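Local coordinates for CoA-binding domain-containing protein (Thermus thermophilus, PDB 1IUK) that is of unknown cellular function but probably binds coenzyme A through a Rossmann-type domain, at residues Leu19-Asp24 against Glu53-Glu58. Residues are numbered along the deposited sequence; the frame is centred on the assembly and turned at random.
Sequences LGAHKD and EELFGE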
loop_
_atom_site.group_PDB
_atom_site.type_symbol
_atom_site.label_atom_id
_atom_site.label_comp_id
_atom_site.label_asym_id
_atom_site.label_seq_id
_atom_site.Cartn_x
_atom_site.Cartn_y
_atom_site.Cartn_z
ATOM N N LEU A 19 2.727 1.875 -3.247
ATOM C CA LEU A 19 2.591 2.857 -4.300
ATOM C C LEU A 19 3.287 4.132 -3.855
ATOM O O LEU A 19 2.852 4.797 -2.908
ATOM C CB LEU A 19 1.109 3.117 -4.579
ATOM C CG LEU A 19 0.842 3.910 -5.852
ATOM C CD1 LEU A 19 1.175 3.048 -7.055
ATOM C CD2 LEU A 19 -0.601 4.365 -5.862
ATOM N N GLY A 20 4.366 4.473 -4.555
ATOM C CA GLY A 20 5.130 5.659 -4.206
ATOM C C GLY A 20 6.366 5.271 -3.402
ATOM O O GLY A 20 6.931 6.110 -2.696
ATOM N N ALA A 21 6.770 4.000 -3.518
ATOM C CA ALA A 21 7.939 3.435 -2.829
ATOM C C ALA A 21 9.146 4.327 -3.053
ATOM O O ALA A 21 9.395 4.752 -4.180
ATOM C CB ALA A 21 8.232 2.048 -3.362
ATOM N N HIS A 22 9.912 4.586 -1.991
ATOM C CA HIS A 22 11.069 5.472 -2.097
ATOM C C HIS A 22 12.403 4.818 -1.749
ATOM O O HIS A 22 12.462 3.895 -0.945
ATOM C CB HIS A 22 10.857 6.700 -1.216
ATOM C CG HIS A 22 11.609 7.906 -1.685
ATOM N ND1 HIS A 22 10.987 9.002 -2.243
ATOM C CD2 HIS A 22 12.935 8.171 -1.714
ATOM C CE1 HIS A 22 11.897 9.891 -2.597
ATOM N NE2 HIS A 22 13.088 9.410 -2.287
ATOM N N LYS A 23 13.471 5.312 -2.367
ATOM C CA LYS A 23 14.819 4.799 -2.147
ATOM C C LYS A 23 15.486 5.446 -0.920
ATOM O O LYS A 23 16.279 4.809 -0.225
ATOM C CB LYS A 23 15.672 5.064 -3.393
ATOM C CG LYS A 23 16.596 3.932 -3.769
ATOM C CD LYS A 23 17.711 3.786 -2.748
ATOM C CE LYS A 23 17.481 2.587 -1.824
ATOM N NZ LYS A 23 17.813 2.887 -0.396
ATOM N N ASP A 24 15.175 6.712 -0.659
ATOM C CA ASP A 24 15.764 7.418 0.481
ATOM C C ASP A 24 15.314 6.776 1.790
ATOM O O ASP A 24 14.124 6.720 2.087
ATOM C CB ASP A 24 15.371 8.907 0.444
ATOM C CG ASP A 24 15.988 9.716 1.584
ATOM O OD1 ASP A 24 15.844 10.961 1.582
ATOM O OD2 ASP A 24 16.610 9.111 2.486
ATOM N N GLU A 53 15.100 0.063 -10.117
ATOM C CA GLU A 53 15.976 0.030 -8.955
ATOM C C GLU A 53 15.489 -0.997 -7.944
ATOM O O GLU A 53 14.286 -1.133 -7.711
ATOM C CB GLU A 53 16.029 1.410 -8.303
ATOM C CG GLU A 53 17.065 2.346 -8.898
ATOM C CD GLU A 53 17.215 3.620 -8.081
ATOM O OE1 GLU A 53 16.801 4.696 -8.578
ATOM O OE2 GLU A 53 17.739 3.543 -6.942
ATOM N N GLU A 54 16.416 -1.725 -7.335
ATOM C CA GLU A 54 16.020 -2.725 -6.353
ATOM C C GLU A 54 15.633 -2.079 -5.029
ATOM O O GLU A 54 16.451 -1.414 -4.380
ATOM C CB GLU A 54 17.149 -3.726 -6.130
ATOM C CG GLU A 54 16.696 -5.055 -5.553
ATOM C CD GLU A 54 17.769 -5.705 -4.693
ATOM O OE1 GLU A 54 17.450 -6.136 -3.564
ATOM O OE2 GLU A 54 18.935 -5.785 -5.144
ATOM N N LEU A 55 14.378 -2.263 -4.634
ATOM C CA LEU A 55 13.896 -1.713 -3.380
ATOM C C LEU A 55 13.259 -2.850 -2.611
ATOM O O LEU A 55 12.459 -3.602 -3.158
ATOM C CB LEU A 55 12.862 -0.605 -3.621
ATOM C CG LEU A 55 13.338 0.781 -4.092
ATOM C CD1 LEU A 55 12.189 1.754 -4.022
ATOM C CD2 LEU A 55 14.468 1.281 -3.228
ATOM N N PHE A 56 13.634 -2.990 -1.346
ATOM C CA PHE A 56 13.081 -4.040 -0.500
ATOM C C PHE A 56 13.302 -5.433 -1.071
ATOM O O PHE A 56 12.457 -6.314 -0.919
ATOM C CB PHE A 56 11.590 -3.783 -0.280
ATOM C CG PHE A 56 11.268 -2.340 -0.049
ATOM C CD1 PHE A 56 11.971 -1.604 0.903
ATOM C CD2 PHE A 56 10.316 -1.692 -0.829
ATOM C CE1 PHE A 56 11.741 -0.250 1.072
ATOM C CE2 PHE A 56 10.076 -0.333 -0.670
ATOM C CZ PHE A 56 10.790 0.393 0.280
ATOM N N GLY A 57 14.446 -5.624 -1.727
ATOM C CA GLY A 57 14.771 -6.920 -2.300
ATOM C C GLY A 57 14.090 -7.208 -3.623
ATOM O O GLY A 57 14.305 -8.260 -4.224
ATOM N N GLU A 58 13.272 -6.267 -4.084
ATOM C CA GLU A 58 12.549 -6.430 -5.340
ATOM C C GLU A 58 12.806 -5.268 -6.295
ATOM O O GLU A 58 13.098 -4.150 -5.863
ATOM C CB GLU A 58 11.047 -6.526 -5.063
ATOM C CG GLU A 58 10.629 -7.779 -4.319
ATOM C CD GLU A 58 10.928 -9.060 -5.096
ATOM O OE1 GLU A 58 11.454 -8.985 -6.227
ATOM O OE2 GLU A 58 10.638 -10.151 -4.573
#
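Ala21 packs on Leu55 and Phe56, and Lys23 lies over Leu55, in a small, mainly apolar contact between the loop that follows strand 15-19 of the parallel sheet and a beta hairpin built from strands 54-55 and 58-59. Leu55 gives up more surface than any other residue here, dividing its two methyls along the loop. Its CD1 lies 4.0 Å from Ala21 CB and 3.8 Å from the carbonyl oxygen of His22, while CD2 faces the aliphatic chain of Lys23. CG of Leu55 stands anti to the carbonyl carbon (chi1 -76°), which sends the branch point toward the loop. Lys23 bends at chi2, chi3 and chi4 and curls around CD2, with CG at a tight 3.4 Å from that methyl and CE at 3.6 Å. Glu53 crosses the lysine chain at about a right angle and brings OE2 within 3.4 Å of Lys23 CG; the ammonium turns elsewhere, with NZ 6.6 Å from the same OE2, so any attraction between the charges acts only at a distance. An alanine in place of Lys23 would probably strip Leu55 CD2 of the CG and CE that cover it and take away the chain that Glu53 OE2 rests against. Deeper in, Ala21 CB sits at the edge of the Phe56 ring, near its plane, 4.0 Å from CE2. Pro45 of strand 42-46 touches both Ala21 and Leu55, and His30 of helix 28-38 meets the Phe56 ring. The hairpin, closed by a type I' beta turn, packs here on the beta-alpha junction where Rossmann-type folds commonly bind their nucleotide.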